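Local coordinates for protein GLB-12 (PDB 4BJA), which binds heme b, its iron held from both faces of the ring, and probably serves as a redox-signalling globin needed for worm reproduction, at residues L56-I61 and L94-F99; R125-Q130 and N143-V148. The protein carries 1 engineered substitution. One frame throughout, in Å; residues are numbered along the deposited sequence.

In the fold
Both contacts border the same heme, from different sides. Contact 1 joins helices 50-65 and 87-108. Residues 94-99 follow His92, one of two axial iron ligands, and Phe58 of 56-61 packs against it. Contact 2 holds the other ligand, His127, and joins residues 125-130, on and after helix 113-126, to the start of helix 144-160. Their centres lie about 14 Å apart, and contact 1 closes in the chain before contact 2 opens. They also touch. Val148 CG1 of contact 2 packs 3.8 Å from Ile61 CD1 and 3.9 Å from Phe58 CZ of contact 1. The side chain of Phe96 is about 7 Å from that of His127. Together they supply part of the lining of a bis-histidine heme site.

Contact 1 of 2, residues L56-I61 and L94-F99; sequences LIFLDI and LRFYEF. With HEM (protoporphyrin IX containing Fe), chain B.
Phe58 and Phe96 form a T-shaped pair between helices 50-65 and 87-108. The edge of Phe58 points at the face of Phe96. Phe58 CE2 makes the closest approach, 3.6 Å from Phe96 CG. It sits toward the rim of that face, not over its middle. The ring planes stand at 78° and the centroids are 5.2 Å apart. Ile61 CD1 lies over one face of the Phe58 ring.

Phe96 reaches both Phe58 and the heme. Its CG is anti to the backbone N (chi1 -175°), which carries the far side of the ring toward the porphyrin. There Phe96 CE2 lies 3.6 Å from the heme methyl CMB, and the vinyl carbon CAB lies at the ring edge. Phe99, one turn on, adopts a similar first torsion. It offers a face to the same methyl, with Phe99 CE1 3.6 Å from CMB.

On the same face of the heme, at the propionate edge, lies Arg95. Its chain is extended from CG to NE and lies beside the propionate stems. Arg95 CD is 3.5 Å from heme CAA, and Arg95 NE is 3.5 Å from heme CBD. Heme CBD lies over one face of the guanidinium, while CAA is at its edge, in plane. Arg95 NH1 makes a weak hydrogen bond to Gly91 O.

The Phe58 ring also meets the axial ligand His92, and Phe152 of helix 144-160 stacks on Phe96. Such an aromatic cluster beside an axial histidine fits the distal heme pocket of the globin fold, where the B and E helices cross.

Contact 2 of 2, residues R125-Q130 and N143-V148; sequences RSHVRQ and NYFEIV. With HEM (protoporphyrin IX containing Fe), chain B; SO4 (sulfate ion), chain C; ACT (acetate ion), chain E.
The proximal side of a globin heme pocket is formed here, where His127 and Phe145 meet in a T-shaped pair. The edge of Phe145 is turned to the face of His127. The planes are at 90° and the centroids 5.6 Å apart. Phe145 CE1 comes 4.0 Å from His127 CG. Phe145 also sets its edge, through CD1, against the heme meso carbon CHC.

His127 NE2 binds the iron at 2.0 Å, with NE2 of His92 as the other axial ligand. His127 ND1 is hydrogen-bonded to Thr123 O. Together the two bonds should hold the imidazole in its rotation. Ser126 OG lies 3.0 Å from propionate oxygen O1A of the heme, within hydrogen-bonding distance.

Gln130 folds back over the porphyrin through its bend at chi2 (-47°), so that NE2 lies 3.3 Å from heme C3D. Its weak bond goes to an acetate ion, probably from the crystallisation liquor.

Asn143 is the N-cap of helix 144-160. Its OD1 accepts from Glu146 N at 3.1 Å, well above the carbonyl plane, and weakly from Phe145 N. A ligating F-helix histidine packed against the start of the G helix is consistent with the proximal heme pocket of the globin fold.

Contact 1 of 2, residues L56-I61 and L94-F99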
loop_
_atom_site.group_PDB
_atom_site.type_symbol
_atom_site.label_atom_id
_atom_site.label_comp_id
_atom_site.label_asym_id
_atom_site.label_seq_id
_atom_site.Cartn_x
_atom_site.Cartn_y
_atom_site.Cartn_z
ATOM N N LEU A 56 -16.985 19.408 12.334
ATOM C CA LEU A 56 -17.006 20.601 11.432
ATOM C C LEU A 56 -16.624 20.180 10.018
ATOM O O LEU A 56 -17.181 20.665 9.027
ATOM C CB LEU A 56 -15.997 21.626 11.917
ATOM C CG LEU A 56 -16.471 22.340 13.189
ATOM C CD1 LEU A 56 -15.453 23.370 13.613
ATOM C CD2 LEU A 56 -17.831 22.999 12.927
ATOM N N ILE A 57 -15.638 19.280 9.927
ATOM C CA ILE A 57 -15.194 18.814 8.623
ATOM C C ILE A 57 -16.282 17.951 7.944
ATOM O O ILE A 57 -16.535 18.097 6.750
ATOM C CB ILE A 57 -13.799 18.128 8.696
ATOM C CG1 ILE A 57 -12.750 19.166 9.135
ATOM C CG2 ILE A 57 -13.418 17.458 7.296
ATOM C CD1 ILE A 57 -11.389 18.622 9.501
ATOM N N PHE A 58 -16.945 17.052 8.684
ATOM C CA PHE A 58 -18.042 16.315 8.111
ATOM C C PHE A 58 -19.195 17.243 7.708
ATOM O O PHE A 58 -19.858 16.973 6.719
ATOM C CB PHE A 58 -18.528 15.177 9.039
ATOM C CG PHE A 58 -17.839 13.899 8.735
ATOM C CD1 PHE A 58 -18.193 13.168 7.605
ATOM C CD2 PHE A 58 -16.766 13.479 9.538
ATOM C CE1 PHE A 58 -17.534 11.929 7.299
ATOM C CE2 PHE A 58 -16.100 12.263 9.223
ATOM C CZ PHE A 58 -16.479 11.511 8.132
ATOM N N LEU A 59 -19.420 18.310 8.466
ATOM C CA LEU A 59 -20.468 19.272 8.041
ATOM C C LEU A 59 -20.074 19.878 6.685
ATOM O O LEU A 59 -20.882 19.910 5.760
ATOM C CB LEU A 59 -20.698 20.354 9.084
ATOM C CG LEU A 59 -21.449 19.906 10.349
ATOM C CD1 LEU A 59 -21.415 21.001 11.412
ATOM C CD2 LEU A 59 -22.891 19.502 10.046
ATOM N N ASP A 60 -18.818 20.295 6.531
ATOM C CA ASP A 60 -18.374 20.743 5.186
ATOM C C ASP A 60 -18.514 19.670 4.094
ATOM O O ASP A 60 -18.958 19.940 3.006
ATOM C CB ASP A 60 -16.918 21.195 5.237
ATOM C CG ASP A 60 -16.732 22.481 5.993
ATOM O OD1 ASP A 60 -17.728 23.117 6.394
ATOM O OD2 ASP A 60 -15.550 22.875 6.193
ATOM N N ILE A 61 -18.130 18.426 4.382
ATOM C CA ILE A 61 -18.259 17.370 3.403
ATOM C C ILE A 61 -19.696 17.216 2.869
ATOM O O ILE A 61 -19.918 17.182 1.643
ATOM C CB ILE A 61 -17.823 16.020 4.009
ATOM C CG1 ILE A 61 -16.280 16.031 4.174
ATOM C CG2 ILE A 61 -18.257 14.855 3.092
ATOM C CD1 ILE A 61 -15.759 14.851 5.051
ATOM N N LEU A 94 -18.710 10.420 15.544
ATOM C CA LEU A 94 -18.167 9.737 16.701
ATOM C C LEU A 94 -17.264 8.561 16.248
ATOM O O LEU A 94 -16.140 8.394 16.752
ATOM C CB LEU A 94 -19.325 9.183 17.531
ATOM C CG LEU A 94 -18.874 8.221 18.636
ATOM C CD1 LEU A 94 -18.225 9.068 19.700
ATOM C CD2 LEU A 94 -20.066 7.400 19.142
ATOM N N ARG A 95 -17.751 7.770 15.306
ATOM C CA ARG A 95 -17.042 6.541 14.858
ATOM C C ARG A 95 -15.732 6.900 14.181
ATOM O O ARG A 95 -14.695 6.238 14.402
ATOM C CB ARG A 95 -17.905 5.692 13.911
ATOM C CG ARG A 95 -19.107 5.004 14.630
ATOM C CD ARG A 95 -20.201 4.641 13.631
ATOM N NE ARG A 95 -21.223 3.686 14.120
ATOM C CZ ARG A 95 -22.254 4.011 14.900
ATOM N NH1 ARG A 95 -22.398 5.262 15.337
ATOM N NH2 ARG A 95 -23.131 3.081 15.268
ATOM N N PHE A 96 -15.766 7.949 13.352
ATOM C CA PHE A 96 -14.580 8.384 12.606
ATOM C C PHE A 96 -13.573 8.976 13.574
ATOM O O PHE A 96 -12.397 8.644 13.532
ATOM C CB PHE A 96 -15.003 9.425 11.544
ATOM C CG PHE A 96 -13.893 9.848 10.658
ATOM C CD1 PHE A 96 -12.979 10.791 11.091
ATOM C CD2 PHE A 96 -13.793 9.328 9.378
ATOM C CE1 PHE A 96 -11.912 11.180 10.267
ATOM C CE2 PHE A 96 -12.720 9.704 8.526
ATOM C CZ PHE A 96 -11.794 10.653 8.994
ATOM N N TYR A 97 -14.033 9.802 14.515
ATOM C CA TYR A 97 -13.148 10.301 15.555
ATOM C C TYR A 97 -12.484 9.140 16.348
ATOM O O TYR A 97 -11.249 9.135 16.543
ATOM C CB TYR A 97 -13.902 11.258 16.499
ATOM C CG TYR A 97 -13.164 11.416 17.796
ATOM C CD1 TYR A 97 -12.021 12.219 17.881
ATOM C CD2 TYR A 97 -13.574 10.707 18.937
ATOM C CE1 TYR A 97 -11.276 12.303 19.089
ATOM C CE2 TYR A 97 -12.849 10.814 20.133
ATOM C CZ TYR A 97 -11.709 11.604 20.188
ATOM O OH TYR A 97 -10.986 11.702 21.366
ATOM N N GLU A 98 -13.285 8.161 16.766
ATOM C CA GLU A 98 -12.739 7.013 17.560
ATOM C C GLU A 98 -11.735 6.216 16.736
ATOM O O GLU A 98 -10.717 5.745 17.264
ATOM C CB GLU A 98 -13.854 6.082 18.037
ATOM C CG GLU A 98 -14.787 6.715 19.079
ATOM C CD GLU A 98 -16.004 5.853 19.392
ATOM O OE1 GLU A 98 -16.468 5.084 18.508
ATOM O OE2 GLU A 98 -16.520 5.972 20.530
ATOM N N PHE A 99 -12.027 6.056 15.454
ATOM C CA PHE A 99 -11.121 5.341 14.533
ATOM C C PHE A 99 -9.790 6.063 14.437
ATOM O O PHE A 99 -8.744 5.404 14.495
ATOM C CB PHE A 99 -11.815 5.260 13.169
ATOM C CG PHE A 99 -10.938 4.840 12.022
ATOM C CD1 PHE A 99 -10.229 5.783 11.269
ATOM C CD2 PHE A 99 -10.918 3.502 11.623
ATOM C CE1 PHE A 99 -9.471 5.386 10.174
ATOM C CE2 PHE A 99 -10.190 3.106 10.506
ATOM C CZ PHE A 99 -9.443 4.044 9.793
HETATM C CHA HEM B . -19.621 3.200 9.787
HETATM C CHB HEM B . -15.184 5.121 9.519
HETATM C CHC HEM B . -16.151 6.750 5.101
HETATM C CHD HEM B . -20.775 5.542 5.698
HETATM C C1A HEM B . -18.337 3.531 10.054
HETATM C C2A HEM B . -17.578 3.087 11.211
HETATM C C3A HEM B . -16.356 3.638 11.107
HETATM C C4A HEM B . -16.315 4.440 9.903
HETATM C CMA HEM B . -15.150 3.512 12.076
HETATM C CAA HEM B . -18.127 2.128 12.317
HETATM C CBA HEM B . -17.325 0.819 12.368
HETATM C CGA HEM B . -17.492 0.154 11.074
HETATM O O1A HEM B . -18.660 0.035 10.608
HETATM O O2A HEM B . -16.428 -0.206 10.505
HETATM C C1B HEM B . -15.079 5.660 8.271
HETATM C C2B HEM B . -13.842 6.162 7.686
HETATM C C3B HEM B . -14.107 6.595 6.486
HETATM C C4B HEM B . -15.516 6.407 6.251
HETATM C CMB HEM B . -12.469 6.147 8.379
HETATM C CAB HEM B . -13.046 7.173 5.512
HETATM C CBB HEM B . -13.432 7.949 4.529
HETATM C C1C HEM B . -17.470 6.553 4.873
HETATM C C2C HEM B . -18.175 6.943 3.678
HETATM C C3C HEM B . -19.444 6.606 3.830
HETATM C C4C HEM B . -19.609 6.022 5.143
HETATM C CMC HEM B . -17.513 7.597 2.442
HETATM C CAC HEM B . -20.546 6.850 2.773
HETATM C CBC HEM B . -21.597 6.050 2.803
HETATM C C1D HEM B . -20.893 4.884 6.870
HETATM C C2D HEM B . -22.137 4.534 7.489
HETATM C C3D HEM B . -21.774 3.806 8.745
HETATM C C4D HEM B . -20.340 3.777 8.773
HETATM C CMD HEM B . -23.574 4.824 7.000
HETATM C CAD HEM B . -22.740 3.240 9.802
HETATM C CBD HEM B . -22.745 4.244 10.967
HETATM C CGD HEM B . -23.396 5.590 10.663
HETATM O O1D HEM B . -24.230 5.716 9.741
HETATM O O2D HEM B . -23.081 6.546 11.385
HETATM N NA HEM B . -17.541 4.374 9.270
HETATM N NB HEM B . -16.119 5.821 7.359
HETATM N NC HEM B . -18.387 5.995 5.740
HETATM N ND HEM B . -19.839 4.428 7.669
HETATM FE FE HEM B . -17.985 5.157 7.538
#

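Contact 2 of 2, residues R125-Q130 and N143-V148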
loop_
_atom_site.group_PDB
_atom_site.type_symbol
_atom_site.label_atom_id
_atom_site.label_comp_id
_atom_site.label_asym_id
_atom_site.label_seq_id
_atom_site.Cartn_x
_atom_site.Cartn_y
_atom_site.Cartn_z
ATOM N N ARG A 125 -13.594 -3.222 4.823
ATOM C CA ARG A 125 -14.485 -4.351 4.542
ATOM C C ARG A 125 -15.893 -4.122 5.064
ATOM O O ARG A 125 -16.857 -4.513 4.402
ATOM C CB ARG A 125 -13.932 -5.660 5.178
ATOM C CG ARG A 125 -12.584 -6.083 4.609
ATOM C CD ARG A 125 -12.258 -7.559 4.953
ATOM N NE ARG A 125 -12.449 -7.824 6.375
ATOM C CZ ARG A 125 -11.515 -7.656 7.312
ATOM N NH1 ARG A 125 -10.294 -7.222 6.994
ATOM N NH2 ARG A 125 -11.799 -7.941 8.582
ATOM N N SER A 126 -16.012 -3.466 6.224
ATOM C CA SER A 126 -17.291 -3.318 6.875
ATOM C C SER A 126 -18.195 -2.374 6.106
ATOM O O SER A 126 -19.431 -2.444 6.203
ATOM C CB SER A 126 -17.101 -2.792 8.287
ATOM O OG SER A 126 -18.326 -2.270 8.764
ATOM N N HIS A 127 -17.584 -1.489 5.347
ATOM C CA HIS A 127 -18.391 -0.520 4.565
ATOM C C HIS A 127 -19.126 -1.132 3.405
ATOM O O HIS A 127 -19.992 -0.473 2.814
ATOM C CB HIS A 127 -17.509 0.698 4.148
ATOM C CG HIS A 127 -17.353 1.715 5.247
ATOM N ND1 HIS A 127 -16.519 1.529 6.325
ATOM C CD2 HIS A 127 -17.950 2.918 5.443
ATOM C CE1 HIS A 127 -16.599 2.573 7.137
ATOM N NE2 HIS A 127 -17.482 3.419 6.629
ATOM N N VAL A 128 -18.795 -2.378 3.046
ATOM C CA VAL A 128 -19.475 -3.041 1.949
ATOM C C VAL A 128 -20.963 -3.241 2.311
ATOM O O VAL A 128 -21.808 -3.370 1.428
ATOM C CB VAL A 128 -18.790 -4.358 1.592
ATOM C CG1 VAL A 128 -19.591 -5.143 0.563
ATOM C CG2 VAL A 128 -17.347 -4.085 1.062
ATOM N N ARG A 129 -21.264 -3.216 3.608
ATOM C CA ARG A 129 -22.649 -3.345 4.108
ATOM C C ARG A 129 -23.510 -2.098 3.825
ATOM O O ARG A 129 -24.751 -2.156 3.935
ATOM C CB ARG A 129 -22.668 -3.587 5.627
ATOM C CG ARG A 129 -21.885 -4.819 6.119
ATOM C CD ARG A 129 -22.268 -5.218 7.560
ATOM N NE ARG A 129 -23.053 -6.462 7.606
ATOM C CZ ARG A 129 -22.525 -7.693 7.617
ATOM N NH1 ARG A 129 -21.203 -7.864 7.584
ATOM N NH2 ARG A 129 -23.319 -8.758 7.652
ATOM N N GLN A 130 -22.852 -0.977 3.530
ATOM C CA GLN A 130 -23.530 0.276 3.202
ATOM C C GLN A 130 -23.950 0.224 1.760
ATOM O O GLN A 130 -23.122 0.232 0.863
ATOM C CB GLN A 130 -22.631 1.498 3.456
ATOM C CG GLN A 130 -22.109 1.647 4.892
ATOM C CD GLN A 130 -23.183 1.475 5.972
ATOM O OE1 GLN A 130 -24.358 1.755 5.746
ATOM N NE2 GLN A 130 -22.764 1.041 7.163
ATOM N N ASN A 143 -14.410 7.701 -5.760
ATOM C CA ASN A 143 -13.979 6.922 -4.592
ATOM C C ASN A 143 -14.355 7.722 -3.340
ATOM O O ASN A 143 -13.736 8.726 -3.058
ATOM C CB ASN A 143 -12.455 6.708 -4.681
ATOM C CG ASN A 143 -11.905 5.974 -3.494
ATOM O OD1 ASN A 143 -12.501 5.972 -2.417
ATOM N ND2 ASN A 143 -10.768 5.299 -3.695
ATOM N N TYR A 144 -15.398 7.304 -2.627
ATOM C CA TYR A 144 -15.937 8.088 -1.513
ATOM C C TYR A 144 -14.993 8.118 -0.314
ATOM O O TYR A 144 -15.031 9.059 0.450
ATOM C CB TYR A 144 -17.362 7.599 -1.111
ATOM C CG TYR A 144 -18.368 7.882 -2.202
ATOM C CD1 TYR A 144 -19.002 9.119 -2.278
ATOM C CD2 TYR A 144 -18.639 6.923 -3.173
ATOM C CE1 TYR A 144 -19.922 9.373 -3.290
ATOM C CE2 TYR A 144 -19.541 7.182 -4.197
ATOM C CZ TYR A 144 -20.156 8.398 -4.242
ATOM O OH TYR A 144 -21.057 8.636 -5.261
ATOM N N PHE A 145 -14.129 7.108 -0.138
ATOM C CA PHE A 145 -13.159 7.198 0.929
ATOM C C PHE A 145 -12.163 8.290 0.619
ATOM O O PHE A 145 -11.763 9.062 1.510
ATOM C CB PHE A 145 -12.414 5.861 1.072
ATOM C CG PHE A 145 -13.330 4.702 1.337
ATOM C CD1 PHE A 145 -14.271 4.777 2.382
ATOM C CD2 PHE A 145 -13.321 3.587 0.488
ATOM C CE1 PHE A 145 -15.136 3.686 2.611
ATOM C CE2 PHE A 145 -14.180 2.525 0.709
ATOM C CZ PHE A 145 -15.088 2.579 1.768
ATOM N N GLU A 146 -11.777 8.373 -0.662
ATOM C CA GLU A 146 -10.892 9.414 -1.090
ATOM C C GLU A 146 -11.559 10.822 -0.969
ATOM O O GLU A 146 -10.948 11.773 -0.481
ATOM C CB GLU A 146 -10.452 9.124 -2.523
ATOM C CG GLU A 146 -9.499 10.153 -3.063
ATOM C CD GLU A 146 -9.151 9.828 -4.489
ATOM O OE1 GLU A 146 -9.982 10.101 -5.372
ATOM O OE2 GLU A 146 -8.065 9.262 -4.741
ATOM N N ILE A 147 -12.829 10.920 -1.348
ATOM C CA ILE A 147 -13.528 12.200 -1.297
ATOM C C ILE A 147 -13.549 12.703 0.171
ATOM O O ILE A 147 -13.233 13.862 0.467
ATOM C CB ILE A 147 -14.960 12.031 -1.846
ATOM C CG1 ILE A 147 -14.909 11.876 -3.378
ATOM C CG2 ILE A 147 -15.860 13.254 -1.408
ATOM C CD1 ILE A 147 -16.150 11.359 -4.054
ATOM N N VAL A 148 -13.859 11.812 1.108
ATOM C CA VAL A 148 -13.956 12.219 2.510
ATOM C C VAL A 148 -12.586 12.587 3.042
ATOM O O VAL A 148 -12.386 13.654 3.688
ATOM C CB VAL A 148 -14.576 11.064 3.352
ATOM C CG1 VAL A 148 -14.434 11.329 4.839
ATOM C CG2 VAL A 148 -16.101 10.907 2.991
HETATM C CHA HEM B . -19.621 3.200 9.787
HETATM C CHB HEM B . -15.184 5.121 9.519
HETATM C CHC HEM B . -16.151 6.750 5.101
HETATM C CHD HEM B . -20.775 5.542 5.698
HETATM C C1A HEM B . -18.337 3.531 10.054
HETATM C C2A HEM B . -17.578 3.087 11.211
HETATM C C3A HEM B . -16.356 3.638 11.107
HETATM C C4A HEM B . -16.315 4.440 9.903
HETATM C CMA HEM B . -15.150 3.512 12.076
HETATM C CAA HEM B . -18.127 2.128 12.317
HETATM C CBA HEM B . -17.325 0.819 12.368
HETATM C CGA HEM B . -17.492 0.154 11.074
HETATM O O1A HEM B . -18.660 0.035 10.608
HETATM O O2A HEM B . -16.428 -0.206 10.505
HETATM C C1B HEM B . -15.079 5.660 8.271
HETATM C C2B HEM B . -13.842 6.162 7.686
HETATM C C3B HEM B . -14.107 6.595 6.486
HETATM C C4B HEM B . -15.516 6.407 6.251
HETATM C CMB HEM B . -12.469 6.147 8.379
HETATM C CAB HEM B . -13.046 7.173 5.512
HETATM C CBB HEM B . -13.432 7.949 4.529
HETATM C C1C HEM B . -17.470 6.553 4.873
HETATM C C2C HEM B . -18.175 6.943 3.678
HETATM C C3C HEM B . -19.444 6.606 3.830
HETATM C C4C HEM B . -19.609 6.022 5.143
HETATM C CMC HEM B . -17.513 7.597 2.442
HETATM C CAC HEM B . -20.546 6.850 2.773
HETATM C CBC HEM B . -21.597 6.050 2.803
HETATM C C1D HEM B . -20.893 4.884 6.870
HETATM C C2D HEM B . -22.137 4.534 7.489
HETATM C C3D HEM B . -21.774 3.806 8.745
HETATM C C4D HEM B . -20.340 3.777 8.773
HETATM C CMD HEM B . -23.574 4.824 7.000
HETATM C CAD HEM B . -22.740 3.240 9.802
HETATM C CBD HEM B . -22.745 4.244 10.967
HETATM C CGD HEM B . -23.396 5.590 10.663
HETATM O O1D HEM B . -24.230 5.716 9.741
HETATM O O2D HEM B . -23.081 6.546 11.385
HETATM N NA HEM B . -17.541 4.374 9.270
HETATM N NB HEM B . -16.119 5.821 7.359
HETATM N NC HEM B . -18.387 5.995 5.740
HETATM N ND HEM B . -19.839 4.428 7.669
HETATM FE FE HEM B . -17.985 5.157 7.538
HETATM S S SO4 C . -8.154 -8.195 3.851
HETATM O O1 SO4 C . -7.905 -8.307 2.409
HETATM O O2 SO4 C . -8.952 -6.995 4.042
HETATM O O3 SO4 C . -8.864 -9.368 4.321
HETATM O O4 SO4 C . -6.897 -8.075 4.611
HETATM C C ACT E . -23.908 -0.152 10.655
HETATM O O ACT E . -22.905 -0.510 10.031
HETATM O OXT ACT E . -23.674 0.217 11.829
HETATM C CH3 ACT E . -25.223 -0.216 9.985
#